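Local structure of xylose isomerase domain protein TIM barrel (Planctomyces limnophilus, 3TVA) at residues Asp143-Ala148 with Glu172-Pro177; Gly152-Leu157 with Tyr206-His211. The protein binds a magnesium ion in a xylose isomerase-like TIM barrel and probably acts as an isomerase. One frame throughout, in Å; residues are numbered along the deposited sequence. Where two conformers were deposited one is given.

The two contacts lie in neighbouring layers of one TIM barrel, their centres about 12 Å apart. Contact 1 joins helix 132-149 to the end of helix 164-174 and the loop after it on the outer surface, its centre about 18 Å from the centre of the chain. Contact 2 joins strands 154-158 and 207-216 inside the barrel, its centre about 9 Å from that point. Their segments alternate along the chain: 143-148, 152-157, 172-177, 206-211. Strand 154-158 follows helix 132-149 and precedes helix 164-174, and its Val155 CG2 meets Leu145 CD2 at 3.7 Å while His156 serves contact 2. This strand ties the helical layer to the interior, where strand 207-216 carries the magnesium ligand His211.

Contact 1 of 2, residues Asp143-Ala148 with Glu172-Pro177; sequences DLLTHA and EDVNRP
Val174, on the last turn of helix 164-174, meets Leu145 of helix 132-149 through one methyl each: Val174 CG1 lies 3.4 Å from Leu145 CD1, tighter than ordinary carbon contact. CG1 is the branch anti to the backbone N (chi1 169°), and the two side chains meet at a slant. Both residues are buried, and both also rest on Leu179 of strand 179-183. This is the outer layer of a TIM barrel: consecutive helices lie side by side over the parallel strands. At Asn175 the chain leaves the helix with positive phi, and the turn brings Arg176 alongside helix 132-149, with its CA 7.4 Å from that of Leu145, the closest CA pair of the two segments. The arginine works in two parts. Its aliphatic stem packs against the leucine, Arg176 CG standing 3.9 Å from Leu145 CD1. In the conformer described, a bend in its chain then carries the guanidinium to Thr146, where Arg176 NH1 donates to Thr146 OG1 over 3.0 Å. The N-H...O angle is 153°, with the oxygen tilted 18° out of the guanidinium plane. A water in that plane bridges the same groups, taking a hydrogen bond from Arg176 NH2 at 3.0 Å and lying 2.7 Å from Thr146 OG1. Thr146 OG1 is also bonded to the carbonyl O of Gln142, one turn earlier in its helix. Beyond the arginine, Pro177 leads on to Asn178, whose ND2 binds the carbonyl O of Leu145.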
ATOM      1  N   ASP A 143     -11.125 -11.193 -12.086  1.00 23.23           N
ATOM      2  CA  ASP A 143     -11.827 -12.123 -11.218  1.00 22.50           C
ATOM      3  C   ASP A 143     -11.845 -11.639  -9.762  1.00 24.13           C
ATOM      4  O   ASP A 143     -12.883 -11.671  -9.096  1.00 23.90           O
ATOM      5  CB  ASP A 143     -11.160 -13.498 -11.327  1.00 34.55           C
ATOM      6  CG  ASP A 143     -11.831 -14.546 -10.470  1.00 47.39           C
ATOM      7  OD1 ASP A 143     -13.077 -14.645 -10.503  1.00 54.34           O
ATOM      8  OD2 ASP A 143     -11.105 -15.278  -9.764  1.00 51.71           O
ATOM      9  N   LEU A 144     -10.695 -11.196  -9.259  1.00 20.32           N
ATOM     10  CA  LEU A 144     -10.645 -10.630  -7.915  1.00 20.23           C
ATOM     11  C   LEU A 144     -11.495  -9.354  -7.809  1.00 19.83           C
ATOM     12  O   LEU A 144     -12.153  -9.114  -6.788  1.00 19.24           O
ATOM     13  CB  LEU A 144      -9.197 -10.339  -7.524  1.00 25.10           C
ATOM     14  CG  LEU A 144      -8.948  -9.638  -6.185  1.00 32.46           C
ATOM     15  CD1 LEU A 144      -9.531 -10.430  -4.987  1.00 27.39           C
ATOM     16  CD2 LEU A 144      -7.441  -9.404  -6.014  1.00 33.44           C
ATOM     17  N   LEU A 145     -11.481  -8.535  -8.860  1.00 14.33           N
ATOM     18  CA  LEU A 145     -12.258  -7.292  -8.861  1.00 16.66           C
ATOM     19  C   LEU A 145     -13.762  -7.545  -8.800  1.00 12.52           C
ATOM     20  O   LEU A 145     -14.502  -6.802  -8.152  1.00 17.28           O
ATOM     21  CB  LEU A 145     -11.899  -6.438 -10.082  1.00 11.88           C
ATOM     22  CG  LEU A 145     -10.543  -5.762  -9.857  1.00 15.92           C
ATOM     23  CD1 LEU A 145      -9.911  -5.432 -11.186  1.00 11.29           C
ATOM     24  CD2 LEU A 145     -10.707  -4.502  -8.994  1.00 14.35           C
ATOM     25  N   THR A 146     -14.209  -8.609  -9.448  1.00 14.68           N
ATOM     26  CA  THR A 146     -15.629  -8.989  -9.395  1.00 13.93           C
ATOM     27  C   THR A 146     -16.009  -9.374  -7.964  1.00 16.45           C
ATOM     28  O   THR A 146     -17.069  -8.983  -7.459  1.00 18.15           O
ATOM     29  CB  THR A 146     -15.913 -10.166 -10.346  1.00 18.36           C
ATOM     30  OG1 THR A 146     -15.715  -9.725 -11.691  1.00 20.07           O
ATOM     31  CG2 THR A 146     -17.373 -10.738 -10.183  1.00 12.70           C
ATOM     32  N   HIS A 147     -15.132 -10.132  -7.313  1.00 16.26           N
ATOM     33  CA  HIS A 147     -15.395 -10.602  -5.961  1.00 16.45           C
ATOM     34  C   HIS A 147     -15.489  -9.397  -5.029  1.00 16.39           C
ATOM     35  O   HIS A 147     -16.399  -9.295  -4.197  1.00 16.98           O
ATOM     36  CB  HIS A 147     -14.277 -11.545  -5.502  1.00 18.20           C
ATOM     37  CG  HIS A 147     -14.532 -12.179  -4.168  1.00 17.74           C
ATOM     38  ND1 HIS A 147     -15.131 -13.413  -4.034  1.00 22.19           N
ATOM     39  CD2 HIS A 147     -14.293 -11.742  -2.913  1.00 16.44           C
ATOM     40  CE1 HIS A 147     -15.239 -13.715  -2.753  1.00 22.18           C
ATOM     41  NE2 HIS A 147     -14.736 -12.719  -2.051  1.00 20.51           N
ATOM     42  N   ALA A 148     -14.553  -8.467  -5.184  1.00 15.39           N
ATOM     43  CA  ALA A 148     -14.576  -7.244  -4.393  1.00 13.71           C
ATOM     44  C   ALA A 148     -15.805  -6.371  -4.695  1.00 15.82           C
ATOM     45  O   ALA A 148     -16.409  -5.809  -3.770  1.00 16.28           O
ATOM     46  CB  ALA A 148     -13.283  -6.445  -4.596  1.00 15.19           C
ATOM     47  N   GLU A 172      -5.503  -0.038 -17.691  0.50 17.93           N
ATOM     48  CA  GLU A 172      -6.369   0.202 -18.839  0.50 20.92           C
ATOM     49  C   GLU A 172      -6.842  -1.113 -19.474  0.50 20.34           C
ATOM     50  O   GLU A 172      -7.960  -1.204 -19.982  0.50 21.07           O
ATOM     51  CB  GLU A 172      -5.633   1.057 -19.869  0.50 22.07           C
ATOM     52  CG  GLU A 172      -6.267   2.402 -20.091  0.50 28.44           C
ATOM     53  CD  GLU A 172      -5.385   3.581 -19.715  0.50 30.12           C
ATOM     54  OE1 GLU A 172      -4.865   4.247 -20.640  0.50 31.17           O
ATOM     55  OE2 GLU A 172      -5.240   3.860 -18.505  0.50 26.62           O
ATOM     56  N   ASP A 173      -5.976  -2.120 -19.455  1.00 17.00           N
ATOM     57  CA  ASP A 173      -6.323  -3.446 -19.960  1.00 20.50           C
ATOM     58  C   ASP A 173      -7.323  -4.171 -19.046  1.00 18.67           C
ATOM     59  O   ASP A 173      -8.219  -4.849 -19.527  1.00 18.62           O
ATOM     60  CB  ASP A 173      -5.063  -4.301 -20.149  1.00 22.65           C
ATOM     61  CG  ASP A 173      -4.280  -3.912 -21.394  1.00 28.04           C
ATOM     62  OD1 ASP A 173      -4.883  -3.281 -22.288  1.00 28.99           O
ATOM     63  OD2 ASP A 173      -3.068  -4.225 -21.476  1.00 27.14           O
ATOM     64  N   VAL A 174      -7.153  -4.047 -17.733  1.00 17.89           N
ATOM     65  CA  VAL A 174      -8.101  -4.649 -16.800  1.00 14.20           C
ATOM     66  C   VAL A 174      -9.465  -3.964 -16.948  1.00 15.98           C
ATOM     67  O   VAL A 174     -10.510  -4.624 -17.024  1.00 13.34           O
ATOM     68  CB  VAL A 174      -7.597  -4.543 -15.347  1.00 15.37           C
ATOM     69  CG1 VAL A 174      -8.698  -4.929 -14.369  1.00 14.19           C
ATOM     70  CG2 VAL A 174      -6.352  -5.421 -15.149  1.00 14.02           C
ATOM     71  N   ASN A 175      -9.442  -2.632 -16.994  1.00 13.68           N
ATOM     72  CA  ASN A 175     -10.624  -1.820 -17.297  1.00 12.84           C
ATOM     73  C   ASN A 175     -11.843  -2.093 -16.402  1.00 14.22           C
ATOM     74  O   ASN A 175     -12.898  -2.438 -16.911  1.00 13.76           O
ATOM     75  CB  ASN A 175     -11.021  -1.955 -18.791  1.00 13.47           C
ATOM     76  CG  ASN A 175     -11.979  -0.841 -19.248  1.00 17.51           C
ATOM     77  OD1 ASN A 175     -12.111   0.182 -18.577  1.00 16.91           O
ATOM     78  ND2 ASN A 175     -12.636  -1.032 -20.394  1.00 16.49           N
ATOM     79  N   ARG A 176     -11.691  -1.892 -15.089  0.66 11.18           N
ATOM     80  CA  ARG A 176     -12.771  -2.082 -14.114  0.66 12.05           C
ATOM     81  C   ARG A 176     -12.855  -0.832 -13.241  0.66 11.82           C
ATOM     82  O   ARG A 176     -11.822  -0.265 -12.874  0.66 11.42           O
ATOM     83  CB  ARG A 176     -12.492  -3.314 -13.213  0.66  8.95           C
ATOM     84  CG  ARG A 176     -12.550  -4.681 -13.941  0.66  9.13           C
ATOM     85  CD  ARG A 176     -13.974  -4.978 -14.444  0.66 12.10           C
ATOM     86  NE  ARG A 176     -14.114  -6.323 -15.023  0.66  9.86           N
ATOM     87  CZ  ARG A 176     -14.312  -7.434 -14.318  0.66 20.94           C
ATOM     88  NH1 ARG A 176     -14.388  -7.400 -12.984  0.66  9.68           N
ATOM     89  NH2 ARG A 176     -14.429  -8.593 -14.961  0.66 22.82           N
ATOM     90  N   PRO A 177     -14.078  -0.402 -12.899  1.00 10.53           N
ATOM     91  CA  PRO A 177     -14.266   0.856 -12.151  1.00 12.76           C
ATOM     92  C   PRO A 177     -13.793   0.815 -10.701  1.00 14.93           C
ATOM     93  O   PRO A 177     -13.570   1.868 -10.117  1.00 12.56           O
ATOM     94  CB  PRO A 177     -15.790   1.077 -12.196  1.00 13.12           C
ATOM     95  CG  PRO A 177     -16.354  -0.329 -12.320  1.00 16.10           C
ATOM     96  CD  PRO A 177     -15.367  -1.036 -13.243  1.00 13.82           C
TER
HETATM   97  O   HOH W   1     -14.763 -11.260 -13.736  1.00 30.98           O

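Contact 2 of 2, residues Gly152-Leu157 with Tyr206-His211; sequences GQAVHL and YVRSIH. With MG (magnesium ion), chain C.
His156 is engaged by strand 207-216 at two places, an edge and a face. At the edge, His156 ND1 donates to Ser209 OG at 2.8 Å, with an N-H...O angle of 144° and the oxygen 24° out of the ring plane. Over one face sits Arg208 CB, 3.6 Å from the centroid of the His156 ring and displaced toward its rim, a CH-pi contact. The Arg208 side chain crosses the imidazole at about a right angle and, in the conformer described, a bend in its chain carries Arg208 NH1 to 3.5 Å from Ala154 CB. A water in the ring plane joins the two polar ends: it lies 2.8 Å from His156 NE2 and accepts from Arg208 NH1 at 3.0 Å. Further out, Ser209 OG is also hydrogen-bonded to Asn182 OD1 of strand 179-183. That strand separates the two segments in the barrel; the axes of residues 154-157 and 207-211, which approach to 7.8 Å at 55°, meet through side chains pointing inward. Were His156 reduced to an alanine, Ser209 OG would probably lose its N-H donor, and a gap would be likely to open beneath Arg208 CB. Two residues beyond Ser209, His211 ND1 binds the magnesium ion at 2.5 Å, with Glu158, Asp184 and Glu259 completing the protein ligands. On strands that also carry metal ligands, His156 and Ser209 thus form part of a buried polar chain: ND1 carries the hydrogen given to Ser209 OG, consistent with the hydroxyl passing its own on to Asn182 OD1.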
ATOM      1  N   GLY A 152     -18.959  -4.407  -2.557  1.00 20.68           N
ATOM      2  CA  GLY A 152     -18.898  -2.953  -2.543  1.00 20.95           C
ATOM      3  C   GLY A 152     -17.482  -2.423  -2.289  1.00 20.51           C
ATOM      4  O   GLY A 152     -17.297  -1.334  -1.748  1.00 20.72           O
ATOM      5  N   GLN A 153     -16.471  -3.164  -2.720  1.00 16.55           N
ATOM      6  CA  GLN A 153     -15.087  -2.794  -2.407  1.00 16.55           C
ATOM      7  C   GLN A 153     -14.279  -2.440  -3.636  1.00 14.85           C
ATOM      8  O   GLN A 153     -14.582  -2.875  -4.746  1.00 15.42           O
ATOM      9  CB  GLN A 153     -14.343  -3.953  -1.728  1.00 15.80           C
ATOM     10  CG  GLN A 153     -14.789  -4.306  -0.367  1.00 22.52           C
ATOM     11  CD  GLN A 153     -14.194  -5.637   0.104  1.00 24.36           C
ATOM     12  OE1 GLN A 153     -13.412  -6.279  -0.604  1.00 22.83           O
ATOM     13  NE2 GLN A 153     -14.582  -6.055   1.292  1.00 22.15           N
ATOM     14  N   ALA A 154     -13.212  -1.689  -3.397  1.00 15.16           N
ATOM     15  CA  ALA A 154     -12.222  -1.368  -4.416  1.00 16.55           C
ATOM     16  C   ALA A 154     -10.923  -2.123  -4.105  1.00 18.59           C
ATOM     17  O   ALA A 154     -10.643  -2.450  -2.943  1.00 14.62           O
ATOM     18  CB  ALA A 154     -11.953   0.163  -4.428  1.00 13.97           C
ATOM     19  N   VAL A 155     -10.158  -2.431  -5.149  1.00 17.89           N
ATOM     20  CA  VAL A 155      -8.805  -2.972  -4.998  1.00 15.18           C
ATOM     21  C   VAL A 155      -7.776  -1.890  -5.366  1.00 16.02           C
ATOM     22  O   VAL A 155      -7.849  -1.291  -6.446  1.00 16.17           O
ATOM     23  CB  VAL A 155      -8.589  -4.190  -5.905  1.00 13.84           C
ATOM     24  CG1 VAL A 155      -7.161  -4.706  -5.778  1.00 15.97           C
ATOM     25  CG2 VAL A 155      -9.604  -5.289  -5.566  1.00 17.44           C
ATOM     26  N   HIS A 156      -6.836  -1.634  -4.458  1.00 13.11           N
ATOM     27  CA  HIS A 156      -5.799  -0.622  -4.666  1.00 14.99           C
ATOM     28  C   HIS A 156      -4.452  -1.305  -4.910  1.00 20.03           C
ATOM     29  O   HIS A 156      -3.909  -1.976  -4.012  1.00 17.04           O
ATOM     30  CB  HIS A 156      -5.678   0.279  -3.426  1.00 12.55           C
ATOM     31  CG  HIS A 156      -6.921   1.047  -3.091  1.00  9.83           C
ATOM     32  ND1 HIS A 156      -6.977   1.939  -2.034  1.00 14.79           N
ATOM     33  CD2 HIS A 156      -8.149   1.070  -3.662  1.00 11.36           C
ATOM     34  CE1 HIS A 156      -8.189   2.462  -1.964  1.00 12.03           C
ATOM     35  NE2 HIS A 156      -8.921   1.953  -2.942  1.00 13.28           N
ATOM     36  N   LEU A 157      -3.907  -1.146  -6.115  1.00 16.75           N
ATOM     37  CA  LEU A 157      -2.598  -1.721  -6.431  1.00 14.77           C
ATOM     38  C   LEU A 157      -1.514  -0.898  -5.778  1.00 16.58           C
ATOM     39  O   LEU A 157      -1.445   0.319  -5.952  1.00 18.63           O
ATOM     40  CB  LEU A 157      -2.354  -1.754  -7.946  1.00 14.61           C
ATOM     41  CG  LEU A 157      -3.359  -2.579  -8.739  1.00 17.16           C
ATOM     42  CD1 LEU A 157      -3.133  -2.474 -10.258  1.00 19.77           C
ATOM     43  CD2 LEU A 157      -3.302  -4.039  -8.274  1.00 16.31           C
ATOM     44  N   TYR A 206      -6.156   7.456 -11.122  1.00 13.00           N
ATOM     45  CA  TYR A 206      -6.365   6.174 -10.442  1.00 12.27           C
ATOM     46  C   TYR A 206      -5.977   6.131  -8.960  1.00 11.70           C
ATOM     47  O   TYR A 206      -6.146   5.097  -8.324  1.00 13.26           O
ATOM     48  CB  TYR A 206      -5.656   5.031 -11.200  1.00 13.43           C
ATOM     49  CG  TYR A 206      -6.040   4.957 -12.654  1.00 14.98           C
ATOM     50  CD1 TYR A 206      -7.361   4.698 -13.025  1.00 16.12           C
ATOM     51  CD2 TYR A 206      -5.089   5.138 -13.666  1.00 15.39           C
ATOM     52  CE1 TYR A 206      -7.737   4.622 -14.361  1.00 14.26           C
ATOM     53  CE2 TYR A 206      -5.458   5.048 -15.033  1.00 13.52           C
ATOM     54  CZ  TYR A 206      -6.788   4.801 -15.359  1.00 17.52           C
ATOM     55  OH  TYR A 206      -7.181   4.731 -16.675  1.00 18.45           O
ATOM     56  N   VAL A 207      -5.441   7.220  -8.404  1.00 12.72           N
ATOM     57  CA  VAL A 207      -4.945   7.163  -7.026  1.00 16.29           C
ATOM     58  C   VAL A 207      -6.129   7.173  -6.064  1.00 19.91           C
ATOM     59  O   VAL A 207      -6.944   8.097  -6.104  1.00 16.85           O
ATOM     60  CB  VAL A 207      -4.055   8.380  -6.718  1.00 16.80           C
ATOM     61  CG1 VAL A 207      -3.738   8.455  -5.223  1.00 17.59           C
ATOM     62  CG2 VAL A 207      -2.773   8.321  -7.543  1.00 16.21           C
ATOM     63  N   ARG A 208      -6.288   6.109  -5.275  0.54 17.04           N
ATOM     64  CA  ARG A 208      -7.333   6.082  -4.252  0.54 16.62           C
ATOM     65  C   ARG A 208      -6.871   6.140  -2.792  0.54 18.64           C
ATOM     66  O   ARG A 208      -7.683   6.361  -1.896  0.54 19.23           O
ATOM     67  CB  ARG A 208      -8.191   4.822  -4.440  0.54 15.69           C
ATOM     68  CG  ARG A 208      -8.668   4.590  -5.857  0.54 17.40           C
ATOM     69  CD  ARG A 208     -10.081   5.127  -6.124  0.54 17.75           C
ATOM     70  NE  ARG A 208     -10.594   4.493  -7.335  0.54 18.84           N
ATOM     71  CZ  ARG A 208     -11.539   3.555  -7.366  0.54 21.51           C
ATOM     72  NH1 ARG A 208     -12.161   3.160  -6.246  0.54 16.44           N
ATOM     73  NH2 ARG A 208     -11.882   3.032  -8.536  0.54 16.41           N
ATOM     74  N   SER A 209      -5.582   5.922  -2.554  1.00 15.86           N
ATOM     75  CA  SER A 209      -5.032   5.945  -1.197  1.00 15.47           C
ATOM     76  C   SER A 209      -3.537   6.102  -1.331  1.00 14.96           C
ATOM     77  O   SER A 209      -2.996   5.895  -2.411  1.00 14.66           O
ATOM     78  CB  SER A 209      -5.399   4.692  -0.378  1.00 19.48           C
ATOM     79  OG  SER A 209      -4.888   3.514  -0.978  1.00 20.23           O
ATOM     80  N   ILE A 210      -2.848   6.481  -0.267  1.00 15.16           N
ATOM     81  CA  ILE A 210      -1.409   6.689  -0.408  1.00 17.30           C
ATOM     82  C   ILE A 210      -0.643   6.251   0.824  1.00 20.79           C
ATOM     83  O   ILE A 210      -1.199   6.165   1.914  1.00 23.40           O
ATOM     84  CB  ILE A 210      -1.051   8.176  -0.668  1.00 21.14           C
ATOM     85  CG1 ILE A 210      -1.372   9.013   0.559  1.00 22.61           C
ATOM     86  CG2 ILE A 210      -1.788   8.747  -1.913  1.00 12.89           C
ATOM     87  CD1 ILE A 210      -0.236   9.894   0.983  1.00 24.93           C
ATOM     88  N   HIS A 211       0.645   5.983   0.631  1.00 18.07           N
ATOM     89  CA  HIS A 211       1.564   5.806   1.735  1.00 19.86           C
ATOM     90  C   HIS A 211       2.567   6.950   1.766  1.00 22.92           C
ATOM     91  O   HIS A 211       3.048   7.405   0.720  1.00 24.64           O
ATOM     92  CB  HIS A 211       2.254   4.441   1.637  1.00 17.80           C
ATOM     93  CG  HIS A 211       1.334   3.300   1.940  1.00 21.66           C
ATOM     94  ND1 HIS A 211       1.630   1.991   1.636  1.00 17.08           N
ATOM     95  CD2 HIS A 211       0.107   3.279   2.518  1.00 23.21           C
ATOM     96  CE1 HIS A 211       0.630   1.210   1.998  1.00 19.46           C
ATOM     97  NE2 HIS A 211      -0.309   1.965   2.543  1.00 22.88           N
TER
HETATM   98 MG    MG C 291       3.726   1.016   0.793  1.00  7.92          MG
HETATM   99  O   HOH W   2     -11.404   3.187  -3.303  1.00 23.62           O